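Local coordinates for Beta/gama crystallin family protein (PDB 5HT9) that binds calcium or magnesium ions at two sites within one beta/gamma-crystallin domain built of two Greek key motifs, at residues Val5-His10 with Ser36-Lys41; Trp58-Gly63 with Ala71-Asn76; Pro25-Asn30 with Ser79-Ile84; Gly14-Asp19 with Asp29-Lys34. All blocks are in the same frame, centred on the assembly; numbering follows the deposited sequence.

Contact 1: Val5-His10 with Ser36-Lys41; sequences VIVYEH and SSIKVK. With NI (nickel (II) ion), chain C; MG (magnesium ion), chain E.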
loop_
_atom_site.group_PDB
_atom_site.type_symbol
_atom_site.label_atom_id
_atom_site.label_comp_id
_atom_site.label_asym_id
_atom_site.label_seq_id
_atom_site.Cartn_x
_atom_site.Cartn_y
_atom_site.Cartn_z
ATOM N N VAL A 5 6.898 -3.844 -2.232
ATOM C CA VAL A 5 5.954 -3.562 -1.164
ATOM C C VAL A 5 4.910 -4.682 -1.156
ATOM O O VAL A 5 4.505 -5.186 -2.213
ATOM C CB VAL A 5 5.281 -2.174 -1.333
ATOM C CG1 VAL A 5 4.485 -2.094 -2.633
ATOM C CG2 VAL A 5 4.400 -1.848 -0.135
ATOM N N ILE A 6 4.529 -5.109 0.041
ATOM C CA ILE A 6 3.494 -6.110 0.180
ATOM C C ILE A 6 2.311 -5.469 0.878
ATOM O O ILE A 6 2.477 -4.835 1.920
ATOM C CB ILE A 6 3.986 -7.329 0.965
ATOM C CG1 ILE A 6 5.284 -7.856 0.341
ATOM C CG2 ILE A 6 2.919 -8.400 0.951
ATOM C CD1 ILE A 6 5.909 -8.983 1.088
ATOM N N VAL A 7 1.127 -5.613 0.298
ATOM C CA VAL A 7 -0.080 -5.061 0.911
ATOM C C VAL A 7 -1.014 -6.193 1.325
ATOM O O VAL A 7 -1.074 -7.229 0.665
ATOM C CB VAL A 7 -0.822 -4.092 -0.041
ATOM C CG1 VAL A 7 0.027 -2.810 -0.288
ATOM C CG2 VAL A 7 -1.156 -4.779 -1.356
ATOM N N TYR A 8 -1.750 -5.972 2.407
ATOM C CA TYR A 8 -2.593 -7.001 3.011
ATOM C C TYR A 8 -3.991 -6.483 3.272
ATOM O O TYR A 8 -4.178 -5.321 3.638
ATOM C CB TYR A 8 -2.010 -7.480 4.343
ATOM C CG TYR A 8 -0.729 -8.276 4.279
ATOM C CD1 TYR A 8 0.511 -7.650 4.158
ATOM C CD2 TYR A 8 -0.756 -9.651 4.414
ATOM C CE1 TYR A 8 1.684 -8.390 4.139
ATOM C CE2 TYR A 8 0.399 -10.398 4.399
ATOM C CZ TYR A 8 1.614 -9.775 4.261
ATOM O OH TYR A 8 2.755 -10.557 4.249
ATOM N N GLU A 9 -4.962 -7.374 3.136
ATOM C CA GLU A 9 -6.375 -7.051 3.310
ATOM C C GLU A 9 -6.790 -6.731 4.758
ATOM O O GLU A 9 -7.701 -5.934 4.992
ATOM C CB GLU A 9 -7.202 -8.224 2.781
ATOM C CG GLU A 9 -8.690 -8.057 2.915
ATOM C CD GLU A 9 -9.435 -9.298 2.475
ATOM O OE1 GLU A 9 -8.779 -10.353 2.292
ATOM O OE2 GLU A 9 -10.672 -9.216 2.333
ATOM N N HIS A 10 -6.128 -7.349 5.728
ATOM C CA HIS A 10 -6.512 -7.175 7.126
ATOM C C HIS A 10 -5.340 -6.697 7.969
ATOM O O HIS A 10 -4.184 -6.826 7.582
ATOM C CB HIS A 10 -7.062 -8.493 7.705
ATOM C CG HIS A 10 -8.285 -9.005 7.002
ATOM N ND1 HIS A 10 -9.383 -8.210 6.745
ATOM C CD2 HIS A 10 -8.588 -10.234 6.513
ATOM C CE1 HIS A 10 -10.309 -8.926 6.126
ATOM N NE2 HIS A 10 -9.849 -10.153 5.968
ATOM N N SER A 36 -5.164 -2.857 4.611
ATOM C CA SER A 36 -5.244 -2.567 6.029
ATOM C C SER A 36 -3.899 -2.659 6.724
ATOM O O SER A 36 -3.743 -2.153 7.824
ATOM C CB SER A 36 -6.247 -3.510 6.710
ATOM O OG SER A 36 -7.569 -3.197 6.303
ATOM N N SER A 37 -2.944 -3.343 6.098
ATOM C CA SER A 37 -1.579 -3.347 6.593
ATOM C C SER A 37 -0.619 -3.497 5.422
ATOM O O SER A 37 -1.011 -3.912 4.324
ATOM C CB SER A 37 -1.360 -4.450 7.638
ATOM O OG SER A 37 -1.715 -5.718 7.114
ATOM N N ILE A 38 0.631 -3.111 5.661
ATOM C CA ILE A 38 1.630 -2.975 4.605
ATOM C C ILE A 38 3.017 -3.351 5.096
ATOM O O ILE A 38 3.416 -2.942 6.179
ATOM C CB ILE A 38 1.717 -1.514 4.097
ATOM C CG1 ILE A 38 0.371 -1.008 3.571
ATOM C CG2 ILE A 38 2.809 -1.368 3.046
ATOM C CD1 ILE A 38 0.405 0.503 3.253
ATOM N N LYS A 39 3.766 -4.094 4.292
ATOM C CA LYS A 39 5.201 -4.253 4.524
ATOM C C LYS A 39 5.956 -3.646 3.361
ATOM O O LYS A 39 5.935 -4.191 2.265
ATOM C CB LYS A 39 5.600 -5.728 4.665
ATOM C CG LYS A 39 5.009 -6.457 5.853
ATOM C CD LYS A 39 5.400 -7.930 5.807
ATOM C CE LYS A 39 4.683 -8.721 6.888
ATOM N NZ LYS A 39 5.039 -10.160 6.798
ATOM N N VAL A 40 6.620 -2.520 3.577
ATOM C CA VAL A 40 7.520 -2.037 2.542
ATOM C C VAL A 40 8.862 -2.747 2.704
ATOM O O VAL A 40 9.502 -2.647 3.750
ATOM C CB VAL A 40 7.726 -0.516 2.594
ATOM C CG1 VAL A 40 8.707 -0.092 1.500
ATOM C CG2 VAL A 40 6.387 0.208 2.405
ATOM N N LYS A 41 9.266 -3.483 1.673
ATOM C CA LYS A 41 10.508 -4.244 1.716
ATOM C C LYS A 41 11.701 -3.399 1.283
ATOM O O LYS A 41 12.756 -3.404 1.923
ATOM C CB LYS A 41 10.401 -5.485 0.836
ATOM C CG LYS A 41 9.375 -6.497 1.322
ATOM C CD LYS A 41 9.698 -6.941 2.737
ATOM C CE LYS A 41 9.024 -8.269 3.074
ATOM N NZ LYS A 41 9.563 -8.862 4.345
HETATM NI NI NI C . -10.958 -11.783 5.267
HETATM MG MG MG E . -9.096 -4.180 4.799
#
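The carbonyl oxygen of Tyr8 takes two amides from the facing segment. Ser36 N gives a straight bond of 2.8 Å to Tyr8 O (N-H...O 175°), and Ser37 N adds a weak one at 3.4 Å. Two residues thus face Tyr8, which is a classic beta bulge. Beyond it the antiparallel ladder is regular: Ile6 and Lys39 form a hydrogen-bonded pair, N to O in both directions. The bulge lies in the first Greek key of the crystallin domain. Ser37 OG sits between its own backbone N and carbonyl carbon (chi1 56°), where it reaches His10 O at 2.7 Å; Phe13 N also bonds this hydroxyl. Ser36 OG instead binds a magnesium ion at 2.4 Å and hydrogen-bonds second-shell Asp75 OD1. Glu9 O binds the same ion at 2.2 Å, with Lys34 O and Asn76 OD1. On the buried face Val5 CG2 meets Ile38 CG2 at 3.6 Å. On the other face the Lys39 chain runs obliquely past the Tyr8 ring, and Lys39 NZ makes a weak bond to Tyr8 OH. His10 NE2 is one of six ligand atoms of a nickel ion, at 2.1 Å. The adjacent serines divide the work: one binds metal, while the other ties down the chain just after Glu9.

Contact 2: Trp58-Gly63 with Ala71-Asn76; sequences WDLGPG and AGIPDN. With MG (magnesium ion), chain E.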
loop_
_atom_site.group_PDB
_atom_site.type_symbol
_atom_site.label_atom_id
_atom_site.label_comp_id
_atom_site.label_asym_id
_atom_site.label_seq_id
_atom_site.Cartn_x
_atom_site.Cartn_y
_atom_site.Cartn_z
ATOM N N TRP A 58 0.221 9.329 0.884
ATOM C CA TRP A 58 1.129 9.200 2.007
ATOM C C TRP A 58 2.325 8.386 1.558
ATOM O O TRP A 58 2.160 7.410 0.839
ATOM C CB TRP A 58 0.424 8.534 3.186
ATOM C CG TRP A 58 -0.846 9.240 3.585
ATOM C CD1 TRP A 58 -0.994 10.167 4.577
ATOM C CD2 TRP A 58 -2.138 9.080 2.988
ATOM N NE1 TRP A 58 -2.305 10.586 4.641
ATOM C CE2 TRP A 58 -3.025 9.935 3.675
ATOM C CE3 TRP A 58 -2.633 8.295 1.940
ATOM C CZ2 TRP A 58 -4.372 10.027 3.348
ATOM C CZ3 TRP A 58 -3.978 8.386 1.622
ATOM C CH2 TRP A 58 -4.829 9.242 2.325
ATOM N N ASP A 59 3.521 8.793 1.967
ATOM C CA ASP A 59 4.740 8.100 1.561
ATOM C C ASP A 59 5.266 7.246 2.694
ATOM O O ASP A 59 5.219 7.669 3.854
ATOM C CB ASP A 59 5.837 9.085 1.158
ATOM C CG ASP A 59 5.477 9.930 -0.046
ATOM O OD1 ASP A 59 4.571 9.553 -0.815
ATOM O OD2 ASP A 59 6.144 10.976 -0.237
ATOM N N LEU A 60 5.809 6.079 2.347
ATOM C CA LEU A 60 6.430 5.169 3.309
ATOM C C LEU A 60 7.708 4.553 2.737
ATOM O O LEU A 60 7.740 4.168 1.574
ATOM C CB LEU A 60 5.465 4.037 3.697
ATOM C CG LEU A 60 4.082 4.358 4.261
ATOM C CD1 LEU A 60 3.257 3.057 4.363
ATOM C CD2 LEU A 60 4.192 5.035 5.611
ATOM N N GLY A 61 8.759 4.483 3.553
ATOM C CA GLY A 61 9.926 3.676 3.230
ATOM C C GLY A 61 9.787 2.317 3.901
ATOM O O GLY A 61 8.726 2.012 4.442
ATOM N N PRO A 62 10.856 1.502 3.870
ATOM C CA PRO A 62 10.877 0.159 4.462
ATOM C C PRO A 62 10.343 0.138 5.879
ATOM O O PRO A 62 10.652 1.029 6.666
ATOM C CB PRO A 62 12.360 -0.203 4.430
ATOM C CG PRO A 62 12.849 0.452 3.212
ATOM C CD PRO A 62 12.136 1.805 3.208
ATOM N N GLY A 63 9.507 -0.852 6.177
ATOM C CA GLY A 63 8.927 -0.986 7.496
ATOM C C GLY A 63 7.766 -1.951 7.454
ATOM O O GLY A 63 7.204 -2.217 6.385
ATOM N N ALA A 71 0.031 4.269 10.719
ATOM C CA ALA A 71 0.967 4.990 9.871
ATOM C C ALA A 71 0.362 6.291 9.347
ATOM O O ALA A 71 0.904 6.902 8.435
ATOM C CB ALA A 71 1.408 4.108 8.709
ATOM N N GLY A 72 -0.759 6.706 9.927
ATOM C CA GLY A 72 -1.426 7.930 9.515
ATOM C C GLY A 72 -2.200 7.836 8.209
ATOM O O GLY A 72 -2.517 8.855 7.592
ATOM N N ILE A 73 -2.514 6.615 7.787
ATOM C CA ILE A 73 -3.287 6.386 6.560
ATOM C C ILE A 73 -4.658 5.813 6.893
ATOM O O ILE A 73 -4.746 4.866 7.674
ATOM C CB ILE A 73 -2.559 5.411 5.609
ATOM C CG1 ILE A 73 -1.121 5.862 5.365
ATOM C CG2 ILE A 73 -3.320 5.247 4.299
ATOM C CD1 ILE A 73 -0.334 4.947 4.467
ATOM N N PRO A 74 -5.735 6.370 6.296
ATOM C CA PRO A 74 -7.096 5.853 6.537
ATOM C C PRO A 74 -7.259 4.385 6.137
ATOM O O PRO A 74 -6.828 4.000 5.053
ATOM C CB PRO A 74 -7.977 6.748 5.653
ATOM C CG PRO A 74 -7.184 7.991 5.449
ATOM C CD PRO A 74 -5.741 7.567 5.435
ATOM N N ASP A 75 -7.867 3.579 7.004
ATOM C CA ASP A 75 -8.060 2.165 6.716
ATOM C C ASP A 75 -8.915 2.007 5.461
ATOM O O ASP A 75 -9.747 2.860 5.172
ATOM C CB ASP A 75 -8.724 1.452 7.901
ATOM C CG ASP A 75 -8.616 -0.065 7.812
ATOM O OD1 ASP A 75 -7.742 -0.568 7.077
ATOM O OD2 ASP A 75 -9.404 -0.757 8.487
ATOM N N ASN A 76 -8.684 0.930 4.715
ATOM C CA ASN A 76 -9.511 0.619 3.554
ATOM C C ASN A 76 -9.698 1.800 2.606
ATOM O O ASN A 76 -10.816 2.075 2.166
ATOM C CB ASN A 76 -10.868 0.106 4.037
ATOM C CG ASN A 76 -10.736 -1.160 4.847
ATOM O OD1 ASN A 76 -9.866 -1.988 4.571
ATOM N ND2 ASN A 76 -11.583 -1.320 5.859
HETATM MG MG MG E . -9.096 -4.180 4.799
#
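Trp58 lies with one face of its indole against Ile73 and Pro74. This joins an outer strand of the second Greek key, 56-60, to the loop that precedes strand 80-83. The tight part is at the six-membered ring. Pro74 CD stands over it, 3.9 Å from the ring centroid and 29° off the normal. Ile73 CG2 stands over the same face at 4.2 Å from the centroid. Both are CH-pi contacts, and both are offset toward the rim. The branching of Ile73 explains how it spans the indole: CG2 is anti to the backbone N and goes to the benzo ring, while CG1 is beside the N (chi1 -52°) and packs on Trp58 CB at 3.8 Å. Ile73 is buried, with Val68 and Ile78 also against it.

The rest is looser. Leu60 CD1 and Ile73 CD1 meet tip to tip at 4.1 Å. Leu60 CD2 only just touches Ala71 CB, at 4.3 Å. Toward solvent, at exposed Gly72, Trp58 NE1 comes within 3.4 Å of Gly72 O, but the angle is too poor for a hydrogen bond. At its far end the loop leaves the tryptophan and turns to a metal site. There Asp75 OD1 bonds Ser36 OG, and Asn76 OD1 binds a magnesium ion at 2.3 Å.

Contact 3: Pro25-Asn30 with Ser79-Ile84; sequences PGAGDN and SSFRQI. With MG (magnesium ion), chain D.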
loop_
_atom_site.group_PDB
_atom_site.type_symbol
_atom_site.label_atom_id
_atom_site.label_comp_id
_atom_site.label_asym_id
_atom_site.label_seq_id
_atom_site.Cartn_x
_atom_site.Cartn_y
_atom_site.Cartn_z
ATOM N N PRO A 25 -1.450 1.071 -10.488
ATOM C CA PRO A 25 -2.437 2.142 -10.660
ATOM C C PRO A 25 -3.829 1.729 -10.184
ATOM O O PRO A 25 -4.720 2.571 -10.090
ATOM C CB PRO A 25 -2.413 2.403 -12.173
ATOM C CG PRO A 25 -1.945 1.130 -12.761
ATOM C CD PRO A 25 -0.944 0.580 -11.782
ATOM N N GLY A 26 -3.998 0.449 -9.874
ATOM C CA GLY A 26 -5.227 -0.043 -9.281
ATOM C C GLY A 26 -4.985 -0.790 -7.977
ATOM O O GLY A 26 -5.853 -1.533 -7.525
ATOM N N ALA A 27 -3.813 -0.583 -7.367
ATOM C CA ALA A 27 -3.398 -1.332 -6.177
ATOM C C ALA A 27 -3.592 -2.837 -6.391
ATOM O O ALA A 27 -4.077 -3.550 -5.514
ATOM C CB ALA A 27 -4.169 -0.855 -4.943
ATOM N N GLY A 28 -3.193 -3.304 -7.570
ATOM C CA GLY A 28 -3.640 -4.587 -8.087
ATOM C C GLY A 28 -4.984 -4.314 -8.738
ATOM O O GLY A 28 -5.085 -3.520 -9.674
ATOM N N ASP A 29 -6.015 -4.975 -8.234
ATOM C CA ASP A 29 -7.399 -4.596 -8.490
ATOM C C ASP A 29 -8.159 -5.085 -7.278
ATOM O O ASP A 29 -9.099 -4.446 -6.797
ATOM C CB ASP A 29 -7.945 -5.217 -9.782
ATOM C CG ASP A 29 -7.423 -4.528 -11.039
ATOM O OD1 ASP A 29 -7.486 -3.279 -11.110
ATOM O OD2 ASP A 29 -6.954 -5.238 -11.957
ATOM N N ASN A 30 -7.689 -6.225 -6.778
ATOM C CA ASN A 30 -8.318 -6.952 -5.692
ATOM C C ASN A 30 -8.385 -6.184 -4.377
ATOM O O ASN A 30 -9.403 -6.205 -3.689
ATOM C CB ASN A 30 -7.571 -8.269 -5.473
ATOM C CG ASN A 30 -7.084 -8.883 -6.775
ATOM O OD1 ASN A 30 -7.845 -9.530 -7.492
ATOM N ND2 ASN A 30 -5.809 -8.678 -7.088
ATOM N N SER A 79 -5.889 2.977 -2.903
ATOM C CA SER A 79 -6.482 2.498 -4.146
ATOM C C SER A 79 -5.461 2.433 -5.281
ATOM O O SER A 79 -5.734 1.862 -6.335
ATOM C CB SER A 79 -7.664 3.391 -4.555
ATOM O OG SER A 79 -8.719 3.305 -3.615
ATOM N N SER A 80 -4.295 3.042 -5.075
ATOM C CA SER A 80 -3.169 2.854 -5.982
ATOM C C SER A 80 -1.882 3.170 -5.241
ATOM O O SER A 80 -1.906 3.821 -4.202
ATOM C CB SER A 80 -3.300 3.732 -7.236
ATOM O OG SER A 80 -3.483 5.091 -6.886
ATOM N N PHE A 81 -0.761 2.684 -5.757
ATOM C CA PHE A 81 0.531 3.016 -5.167
ATOM C C PHE A 81 1.657 2.790 -6.164
ATOM O O PHE A 81 1.524 2.003 -7.089
ATOM C CB PHE A 81 0.765 2.214 -3.878
ATOM C CG PHE A 81 0.581 0.718 -4.022
ATOM C CD1 PHE A 81 1.635 -0.088 -4.426
ATOM C CD2 PHE A 81 -0.622 0.122 -3.707
ATOM C CE1 PHE A 81 1.482 -1.473 -4.534
ATOM C CE2 PHE A 81 -0.788 -1.270 -3.816
ATOM C CZ PHE A 81 0.267 -2.058 -4.226
ATOM N N ARG A 82 2.753 3.516 -5.998
ATOM C CA ARG A 82 3.863 3.408 -6.931
ATOM C C ARG A 82 5.154 3.859 -6.288
ATOM O O ARG A 82 5.153 4.503 -5.255
ATOM C CB ARG A 82 3.612 4.245 -8.181
ATOM C CG ARG A 82 3.614 5.733 -7.930
ATOM C CD ARG A 82 3.600 6.423 -9.258
ATOM N NE ARG A 82 2.900 7.691 -9.217
ATOM C CZ ARG A 82 2.616 8.392 -10.303
ATOM N NH1 ARG A 82 2.994 7.931 -11.490
ATOM N NH2 ARG A 82 1.975 9.545 -10.196
ATOM N N GLN A 83 6.260 3.511 -6.920
ATOM C CA GLN A 83 7.565 3.844 -6.393
ATOM C C GLN A 83 7.864 5.295 -6.729
ATOM O O GLN A 83 7.491 5.769 -7.808
ATOM C CB GLN A 83 8.619 2.903 -6.983
ATOM C CG GLN A 83 10.017 3.132 -6.473
ATOM C CD GLN A 83 11.016 2.235 -7.172
ATOM O OE1 GLN A 83 10.648 1.434 -8.044
ATOM N NE2 GLN A 83 12.280 2.340 -6.781
ATOM N N ILE A 84 8.499 6.010 -5.799
ATOM C CA ILE A 84 8.850 7.412 -6.043
ATOM C C ILE A 84 10.326 7.707 -5.778
ATOM O O ILE A 84 11.025 6.970 -5.084
ATOM C CB ILE A 84 8.009 8.380 -5.181
ATOM C CG1 ILE A 84 8.127 8.024 -3.700
ATOM C CG2 ILE A 84 6.555 8.360 -5.615
ATOM C CD1 ILE A 84 7.486 9.042 -2.777
ATOM O OXT ILE A 84 10.854 8.708 -6.263
HETATM MG MG MG D . -9.514 4.522 -2.111
HETATM O O HOH W 1 -10.367 5.763 -0.732
HETATM O O HOH W 2 -11.105 4.955 -3.504
#
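Pro25 meets the last strand through its backbone: Pro25 O lies 3.4 Å from Ser80 CB. The hydroxyl of Ser80 is engaged elsewhere, with Tyr50 O and Tyr53 N. Next comes Gly26, whose carbonyl carbon rests 3.2 Å from Ser79 O. Ala27 then carries most of the contact. Its backbone has positive phi (49°), and it is buried between the start of the strand and the Phe81 ring. Ala27 N is 3.3 Å from Ser79 O, but the angle is poor and the pair is not a hydrogen bond. Ala27 CB packs on the same carbonyl oxygen at 3.4 Å. One corner of the Phe81 ring completes the fit: Phe81 CE2 lies 3.5 Å from Ala27 CA and 3.6 Å from Ala27 CB. Phe81 CG stands between the backbone N and the carbonyl carbon (chi1 52°), and this position brings CE2 against Ala27. The ring also packs inward on Val5 and Val7 of the first Greek key. After Ala27 the chain turns off at Gly28, again with positive phi, and leaves the strand.

The strand belongs to the second Greek key, so the contact joins the two halves of the domain. It starts with a classic beta bulge, Ser79 and Ser80 both facing Tyr48. The side chain of Ser79 starts away from the loop, and its OG binds a magnesium ion at 2.1 Å; Ser79 OG also hydrogen-bonds Asn32 OD1. The direct contact is therefore van der Waals in character. The polar work of both serines is done on other partners, with Ser79 given to the metal.

Contact 4: Gly14-Asp19 with Asp29-Lys34; sequences GGKSFD and DNLNDK. With MG (magnesium ion), chain D; MG (magnesium ion), chain E.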
loop_
_atom_site.group_PDB
_atom_site.type_symbol
_atom_site.label_atom_id
_atom_site.label_comp_id
_atom_site.label_asym_id
_atom_site.label_seq_id
_atom_site.Cartn_x
_atom_site.Cartn_y
_atom_site.Cartn_z
ATOM N N GLY A 14 -2.862 -10.003 7.788
ATOM C CA GLY A 14 -3.803 -11.086 7.568
ATOM C C GLY A 14 -4.564 -10.900 6.271
ATOM O O GLY A 14 -4.436 -9.861 5.606
ATOM N N GLY A 15 -5.357 -11.904 5.904
ATOM C CA GLY A 15 -6.163 -11.823 4.699
ATOM C C GLY A 15 -5.364 -11.970 3.420
ATOM O O GLY A 15 -4.188 -12.343 3.444
ATOM N N LYS A 16 -6.011 -11.671 2.300
ATOM C CA LYS A 16 -5.375 -11.690 0.996
ATOM C C LYS A 16 -4.199 -10.732 0.982
ATOM O O LYS A 16 -4.251 -9.658 1.577
ATOM C CB LYS A 16 -6.376 -11.318 -0.105
ATOM C CG LYS A 16 -7.504 -12.327 -0.291
ATOM C CD LYS A 16 -8.508 -11.886 -1.361
ATOM C CE LYS A 16 -7.820 -11.594 -2.689
ATOM N NZ LYS A 16 -8.797 -11.389 -3.802
ATOM N N SER A 17 -3.136 -11.136 0.304
ATOM C CA SER A 17 -1.918 -10.341 0.243
ATOM C C SER A 17 -1.470 -10.189 -1.204
ATOM O O SER A 17 -1.661 -11.100 -2.008
ATOM C CB SER A 17 -0.815 -11.003 1.074
ATOM O OG SER A 17 0.380 -10.254 1.046
ATOM N N PHE A 18 -0.881 -9.046 -1.541
ATOM C CA PHE A 18 -0.276 -8.899 -2.855
ATOM C C PHE A 18 1.145 -8.368 -2.729
ATOM O O PHE A 18 1.379 -7.361 -2.062
ATOM C CB PHE A 18 -1.109 -7.977 -3.750
ATOM C CG PHE A 18 -0.563 -7.855 -5.146
ATOM C CD1 PHE A 18 -0.529 -8.959 -5.981
ATOM C CD2 PHE A 18 -0.066 -6.648 -5.614
ATOM C CE1 PHE A 18 -0.017 -8.865 -7.267
ATOM C CE2 PHE A 18 0.449 -6.546 -6.906
ATOM C CZ PHE A 18 0.475 -7.658 -7.726
ATOM N N ASP A 19 2.079 -9.055 -3.381
ATOM C CA ASP A 19 3.511 -8.738 -3.337
ATOM C C ASP A 19 3.921 -8.006 -4.620
ATOM O O ASP A 19 4.108 -8.634 -5.665
ATOM C CB ASP A 19 4.303 -10.047 -3.153
ATOM C CG ASP A 19 5.799 -9.849 -3.096
ATOM O OD1 ASP A 19 6.272 -8.698 -3.124
ATOM O OD2 ASP A 19 6.505 -10.875 -2.993
ATOM N N ASP A 29 -6.015 -4.975 -8.234
ATOM C CA ASP A 29 -7.399 -4.596 -8.490
ATOM C C ASP A 29 -8.159 -5.085 -7.278
ATOM O O ASP A 29 -9.099 -4.446 -6.797
ATOM C CB ASP A 29 -7.945 -5.217 -9.782
ATOM C CG ASP A 29 -7.423 -4.528 -11.039
ATOM O OD1 ASP A 29 -7.486 -3.279 -11.110
ATOM O OD2 ASP A 29 -6.954 -5.238 -11.957
ATOM N N ASN A 30 -7.689 -6.225 -6.778
ATOM C CA ASN A 30 -8.318 -6.952 -5.692
ATOM C C ASN A 30 -8.385 -6.184 -4.377
ATOM O O ASN A 30 -9.403 -6.205 -3.689
ATOM C CB ASN A 30 -7.571 -8.269 -5.473
ATOM C CG ASN A 30 -7.084 -8.883 -6.775
ATOM O OD1 ASN A 30 -7.845 -9.530 -7.492
ATOM N ND2 ASN A 30 -5.809 -8.678 -7.088
ATOM N N LEU A 31 -7.303 -5.502 -4.022
ATOM C CA LEU A 31 -7.239 -4.899 -2.699
ATOM C C LEU A 31 -7.537 -3.401 -2.704
ATOM O O LEU A 31 -7.254 -2.709 -1.719
ATOM C CB LEU A 31 -5.871 -5.164 -2.068
ATOM C CG LEU A 31 -5.452 -6.633 -1.949
ATOM C CD1 LEU A 31 -4.231 -6.789 -1.047
ATOM C CD2 LEU A 31 -6.598 -7.515 -1.463
ATOM N N ASN A 32 -8.113 -2.901 -3.800
ATOM C CA ASN A 32 -8.578 -1.511 -3.837
ATOM C C ASN A 32 -9.540 -1.251 -2.680
ATOM O O ASN A 32 -10.540 -1.956 -2.525
ATOM C CB ASN A 32 -9.259 -1.183 -5.177
ATOM C CG ASN A 32 -9.751 0.271 -5.259
ATOM O OD1 ASN A 32 -9.758 0.997 -4.270
ATOM N ND2 ASN A 32 -10.192 0.682 -6.441
ATOM N N ASP A 33 -9.222 -0.233 -1.880
ATOM C CA ASP A 33 -10.023 0.147 -0.713
ATOM C C ASP A 33 -10.150 -0.980 0.316
ATOM O O ASP A 33 -11.071 -0.974 1.125
ATOM C CB ASP A 33 -11.426 0.609 -1.138
ATOM C CG ASP A 33 -11.511 2.112 -1.385
ATOM O OD1 ASP A 33 -10.458 2.797 -1.395
ATOM O OD2 ASP A 33 -12.651 2.604 -1.558
ATOM N N LYS A 34 -9.217 -1.930 0.287
ATOM C CA LYS A 34 -9.209 -3.024 1.255
ATOM C C LYS A 34 -7.877 -3.155 1.988
ATOM O O LYS A 34 -7.725 -4.026 2.841
ATOM C CB LYS A 34 -9.526 -4.353 0.574
ATOM C CG LYS A 34 -10.957 -4.509 0.117
ATOM C CD LYS A 34 -11.153 -5.883 -0.503
ATOM C CE LYS A 34 -12.611 -6.126 -0.875
ATOM N NZ LYS A 34 -12.828 -7.510 -1.392
HETATM MG MG MG D . -9.514 4.522 -2.111
HETATM MG MG MG E . -9.096 -4.180 4.799
HETATM O O HOH W 1 -10.367 5.763 -0.732
HETATM O O HOH W 2 -11.105 4.955 -3.504
#
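Leu31 packs against Lys16 and Phe18, and this is the apolar part of the contact. Its two methyls fork over them. Leu31 CD2 touches Lys16 CB at 4.0 Å, while Leu31 CD1 lies 3.9 Å from Lys16 O and 4.3 Å from Phe18 CB, on the edge strand of the sheet. The Phe18 ring itself leads off toward Gln24. Behind, the buried leucine packs on Val7.

A second contact is that of Lys16 with Asn30. The Lys16 chain bends at chi3 (55°) and crosses Asn30 at about a right angle, so that Lys16 NZ comes to 3.7 Å from Asn30 CB. This edge is largely exposed to solvent.

The loop is shaped by a type I turn from Asp29 to Asn32 and by one backbone bond, Lys34 N to Leu31 O at 2.9 Å. The sequence from Asn32 to Ser37, Asn-Asp-Lys-Ile-Ser-Ser, matches the calcium-binding motif of beta/gamma-crystallins, here in the first Greek key.

Metal bonds come last. Asp33 OD1 binds one magnesium ion at 2.1 Å, together with Ser79 OG, Ser77 O, Glu49 O and two waters. Lys34 O binds the other magnesium ion at 2.4 Å.

Two magnesium ions, 11.1 Å apart, tie the contacts together. One takes ligands from contacts 1, 2 and 4. The other takes them from contacts 3 and 4, with Glu49 O and Ser77 O completing it beside two waters. Residues 29-34 in contact 4 thus serve both sites through adjacent residues. The sites are each shared between the two Greek keys, which fits the double clamp of calcium-binding beta/gamma-crystallins. The second shells run in parallel and link contacts 1 and 2 (Ser36 OG to Asp75 OD1, 2.7 Å) and contacts 3 and 4 (Ser79 OG to Asn32 OD1, 2.6 Å). In the core, Phe81 CE1 of contact 3 packs on Val5 CG1 of contact 1 at 3.6 Å.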